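Local coordinates for protein glucose 1-dehydrogenase (Haloferax mediterranei, PDB 2B5W) that oxidises D-glucose and related aldose sugars to their lactones with NADP(+), or less readily NAD(+), as electron acceptor, using a catalytic zinc ion, at residues 146-151 with 326-331; 210-215 with 343-348. The protein carries 1 engineered substitution. All coordinates share one frame; numbering follows the deposited sequence.

Interaction 1 of 2, residues 146-151 with 326-331; sequences GFLIEP and DLVTGV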
# COMPACT_ATOMS: atom_id res chain seq x y z
N GLY A 146 7.41 29.79 9.41
CA GLY A 146 6.43 29.39 8.39
C GLY A 146 7.00 28.55 7.27
O GLY A 146 6.23 27.85 6.55
N PHE A 147 8.31 28.60 7.09
CA PHE A 147 9.01 27.72 6.18
C PHE A 147 8.92 26.24 6.55
O PHE A 147 9.38 25.43 5.79
CB PHE A 147 10.46 28.18 6.00
CG PHE A 147 11.26 28.14 7.27
CD1 PHE A 147 11.95 26.98 7.66
CD2 PHE A 147 11.36 29.26 8.09
CE1 PHE A 147 12.65 26.97 8.85
CE2 PHE A 147 12.04 29.23 9.24
CZ PHE A 147 12.70 28.12 9.64
N LEU A 148 8.42 25.91 7.74
CA LEU A 148 8.26 24.54 8.16
C LEU A 148 6.91 23.98 7.74
O LEU A 148 6.71 22.77 7.77
CB LEU A 148 8.38 24.39 9.67
CG LEU A 148 9.76 24.68 10.27
CD1 LEU A 148 9.69 24.46 11.76
CD2 LEU A 148 10.80 23.83 9.64
N ILE A 149 5.99 24.84 7.32
CA ILE A 149 4.63 24.37 6.92
C ILE A 149 4.73 23.45 5.69
O ILE A 149 4.10 22.39 5.67
CB ILE A 149 3.71 25.55 6.69
CG1 ILE A 149 3.47 26.34 7.96
CG2 ILE A 149 2.42 25.12 6.03
CD1 ILE A 149 2.92 25.51 9.10
N GLU A 150 5.53 23.79 4.67
CA GLU A 150 5.64 22.87 3.56
C GLU A 150 6.21 21.51 3.93
O GLU A 150 5.63 20.48 3.58
CB GLU A 150 6.40 23.53 2.36
CG GLU A 150 6.27 22.75 1.05
CD GLU A 150 7.27 21.64 0.87
OE1 GLU A 150 8.21 21.55 1.71
OE2 GLU A 150 7.15 20.83 -0.09
N PRO A 151 7.35 21.40 4.63
CA PRO A 151 7.81 20.08 5.05
C PRO A 151 6.81 19.31 5.90
O PRO A 151 6.65 18.11 5.71
CB PRO A 151 9.09 20.38 5.85
CG PRO A 151 9.43 21.73 5.58
CD PRO A 151 8.34 22.46 4.88
N ASP A 326 15.44 23.44 18.61
CA ASP A 326 16.60 22.60 18.34
C ASP A 326 16.69 22.15 16.88
O ASP A 326 17.77 21.92 16.33
CB ASP A 326 16.66 21.40 19.29
CG ASP A 326 16.91 21.79 20.74
OD1 ASP A 326 17.18 22.97 21.06
OD2 ASP A 326 16.86 20.95 21.65
N LEU A 327 15.55 22.00 16.23
CA LEU A 327 15.49 21.61 14.84
C LEU A 327 16.11 22.63 13.92
O LEU A 327 16.84 22.27 12.99
CB LEU A 327 14.03 21.36 14.43
CG LEU A 327 13.84 20.87 12.98
CD1 LEU A 327 14.14 19.42 12.86
CD2 LEU A 327 12.39 21.18 12.51
N VAL A 328 15.78 23.89 14.16
CA VAL A 328 16.21 25.01 13.30
C VAL A 328 17.56 25.53 13.82
O VAL A 328 17.66 26.29 14.79
CB VAL A 328 15.14 26.11 13.21
CG1 VAL A 328 15.63 27.21 12.26
CG2 VAL A 328 13.84 25.53 12.69
N THR A 329 18.60 25.06 13.15
CA THR A 329 19.96 25.31 13.60
C THR A 329 20.51 26.61 13.08
O THR A 329 21.51 27.11 13.62
CB THR A 329 20.88 24.14 13.27
OG1 THR A 329 20.75 23.76 11.91
CG2 THR A 329 20.52 22.87 14.05
N GLY A 330 19.87 27.19 12.06
CA GLY A 330 20.29 28.50 11.59
C GLY A 330 19.31 29.18 10.67
O GLY A 330 18.89 28.56 9.70
N VAL A 331 18.96 30.41 10.97
CA VAL A 331 18.24 31.28 10.08
C VAL A 331 19.24 32.39 9.71
O VAL A 331 19.80 33.04 10.60
CB VAL A 331 16.98 31.85 10.69
CG1 VAL A 331 16.28 32.71 9.67
CG2 VAL A 331 16.03 30.70 11.10
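F147 brings the far end of its ring, CZ, against both methyls of V328, 4.0 Å from CG1 and 4.2 Å from CG2. The contact belongs to the two-domain fold of the zinc-containing alcohol dehydrogenases: 146-151 runs from a 3-10 turn, 146-148, into helix 149-164, and the other segment takes in the end of helix 321-327 and the start of strand 328-333. That strand joins the mixed sheet of the GroES-like catalytic domain through its parallel neighbour, strand 349-353, while L327 rests on L186 and L187 of helix 183-194 in the Rossmann domain. The side chains of F147 and V328 come from opposite directions, and V328 CG1 lies at the edge of the phenyl ring, near its plane. In V328 a chi1 of -177° places CG1 beside its carbonyl carbon and CG2 beside its backbone N, and both methyls then reach F147 CZ. V331 CG2 adds a looser, oblique approach to the same ring atom at 4.5 Å.

One residue further on, L148 divides its two branches: CD1 faces V328 CG2, and CD2 faces L327. The contact is entirely apolar and modest, burying 161 Å² over both sides, and the backbones stay well apart, 9.5 Å between the CA atoms of L148 and V328. F147 and L148 also touch A351 and K349 of strand 349-353. E150, which binds zinc and substrate, follows in the helix, and the side chain of F147 lies about 9 Å from the bound zinc ion. The leucine pair closes at 4.2 Å, L148 CD2 to L327 CD2.

Interaction 2 of 2, residues 210-215 with 343-348; sequences RPDPTI and DDDTTI. With K (potassium ion), chain D.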
# COMPACT_ATOMS: atom_id res chain seq x y z
N ARG A 210 27.87 9.69 18.61
CA ARG A 210 27.76 10.72 19.64
C ARG A 210 29.09 11.49 19.77
O ARG A 210 30.16 10.92 19.51
CB ARG A 210 27.37 10.09 20.96
CG ARG A 210 26.04 9.33 20.98
CD ARG A 210 25.84 8.52 22.22
NE ARG A 210 24.65 7.69 22.10
CZ ARG A 210 23.44 8.06 22.42
NH1 ARG A 210 23.19 9.25 22.93
NH2 ARG A 210 22.44 7.22 22.17
N PRO A 211 29.04 12.78 20.11
CA PRO A 211 27.82 13.56 20.33
C PRO A 211 27.29 14.08 18.97
O PRO A 211 28.05 14.46 18.08
CB PRO A 211 28.32 14.75 21.17
CG PRO A 211 29.68 15.00 20.63
CD PRO A 211 30.24 13.63 20.28
N ASP A 212 25.96 14.11 18.86
CA ASP A 212 25.29 14.47 17.60
C ASP A 212 23.94 15.09 17.94
O ASP A 212 23.22 14.57 18.79
CB ASP A 212 25.10 13.24 16.76
CG ASP A 212 24.51 13.55 15.42
OD1 ASP A 212 23.24 13.63 15.41
OD2 ASP A 212 25.20 13.71 14.39
N PRO A 213 23.61 16.22 17.32
CA PRO A 213 22.36 16.92 17.72
C PRO A 213 21.08 16.26 17.21
O PRO A 213 19.99 16.52 17.79
CB PRO A 213 22.50 18.30 17.08
CG PRO A 213 23.36 18.08 15.89
CD PRO A 213 24.36 16.98 16.31
N THR A 214 21.18 15.40 16.21
CA THR A 214 20.00 14.62 15.80
C THR A 214 19.70 13.50 16.79
O THR A 214 18.57 13.26 17.16
CB THR A 214 20.09 14.06 14.33
OG1 THR A 214 21.02 12.97 14.24
CG2 THR A 214 20.59 15.08 13.33
N ILE A 215 20.75 12.85 17.30
CA ILE A 215 20.54 11.88 18.36
C ILE A 215 19.90 12.55 19.58
O ILE A 215 18.99 12.03 20.22
CB ILE A 215 21.88 11.21 18.76
CG1 ILE A 215 22.47 10.46 17.56
CG2 ILE A 215 21.64 10.25 19.94
CD1 ILE A 215 23.84 9.72 17.84
N ASP A 343 26.23 21.77 4.90
CA ASP A 343 25.76 20.40 4.79
C ASP A 343 26.53 19.45 5.70
O ASP A 343 26.90 18.34 5.29
CB ASP A 343 25.74 19.97 3.30
CG ASP A 343 27.03 19.31 2.85
OD1 ASP A 343 28.13 19.87 3.09
OD2 ASP A 343 27.04 18.23 2.22
N ASP A 344 26.73 19.86 6.95
CA ASP A 344 27.40 18.98 7.88
C ASP A 344 26.44 18.45 8.94
O ASP A 344 25.25 18.80 8.95
CB ASP A 344 28.67 19.61 8.43
CG ASP A 344 28.42 20.83 9.23
OD1 ASP A 344 27.49 20.83 10.06
OD2 ASP A 344 29.17 21.82 9.11
N ASP A 345 26.94 17.57 9.80
CA ASP A 345 26.09 16.88 10.77
C ASP A 345 25.43 17.81 11.79
O ASP A 345 24.37 17.48 12.31
CB ASP A 345 26.87 15.80 11.53
CG ASP A 345 27.27 14.65 10.66
OD1 ASP A 345 26.83 14.57 9.48
OD2 ASP A 345 28.06 13.77 11.10
N THR A 346 26.07 18.94 12.13
CA THR A 346 25.45 19.88 13.06
C THR A 346 24.41 20.81 12.45
O THR A 346 23.83 21.65 13.19
CB THR A 346 26.49 20.75 13.76
OG1 THR A 346 27.25 21.46 12.79
CG2 THR A 346 27.46 19.91 14.53
N THR A 347 24.21 20.72 11.13
CA THR A 347 23.21 21.51 10.42
C THR A 347 22.01 20.63 10.27
O THR A 347 22.12 19.57 9.71
CB THR A 347 23.74 21.95 9.07
OG1 THR A 347 24.95 22.72 9.26
CG2 THR A 347 22.80 22.92 8.42
N ILE A 348 20.88 21.02 10.84
CA ILE A 348 19.69 20.19 10.71
C ILE A 348 18.72 20.88 9.76
O ILE A 348 18.57 20.44 8.63
CB ILE A 348 19.07 19.90 12.06
CG1 ILE A 348 20.08 19.15 12.94
CG2 ILE A 348 17.77 19.07 11.87
CD1 ILE A 348 19.62 18.93 14.34
K K D . 22.85 17.60 8.03
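P213 lays ring atom CG on the turn 344-347, 3.8 Å from the carbonyl O of D345 and 4.0 Å from CA of T346. The neighbouring ring atom, CB, meets CD1 of I348, whose chain runs obliquely to that of T214 and brings both CG1 and CD1 to 4.1 Å from T214 CG2. With chi1 at -60°, I348 CG1 stands anti to its carbonyl carbon, which carries the end of the chain to this proline-threonine surface at the start of helix 213-220. That helix follows strand 201-206 of the six-stranded parallel Rossmann sheet, so the contact joins the nucleotide-binding domain to the loop before strand 349-353.

The side chains of D212 and D345 cross at about a right angle, with their carboxylate planes 60° apart and their OD2 atoms 4.4 Å from each other. D212 is the N-cap: its OD1 accepts from I215 N through the anti lone pair, from T214 N above the carboxylate plane, and from T214 OG1 on the syn side at 2.6 Å. Its OD2 pairs with R208, an NADP(+)-binding residue. Replacing D212 with an alanine would probably leave the amides of T214 and I215 without their cap and R208 without this salt bridge.

In 343-348 a type I turn runs from D344 to T347. D344 OD1 accepts from T346 OG1 and T347 OG1 on opposite faces of its carboxylate plane, while the carbonyl oxygens of D344 and T347 bind a potassium ion. R208, paired with D212 and more weakly with D345, would be expected to temper the repulsion between two acids beside the coenzyme.

From the N terminus, the chain passes 146-151, then 210-215 in the nucleotide-binding part, then 326-331 and finally 343-348. Interaction 1 closes a loop with 174 residues between its segments, interaction 2 one with 127; their segments alternate, so the loops cross instead of nesting. Interaction 1 ties the entrance of helix 149-164 to the junction of helix 321-327 with strand 328-333, and interaction 2 ties the start of helix 213-220 to the loop before strand 349-353. Their centres lie 15 Å apart, yet the later segments meet: I348 N probably donates to T329 OG1, 2.9 Å away, and L327 O packs on I348 CB.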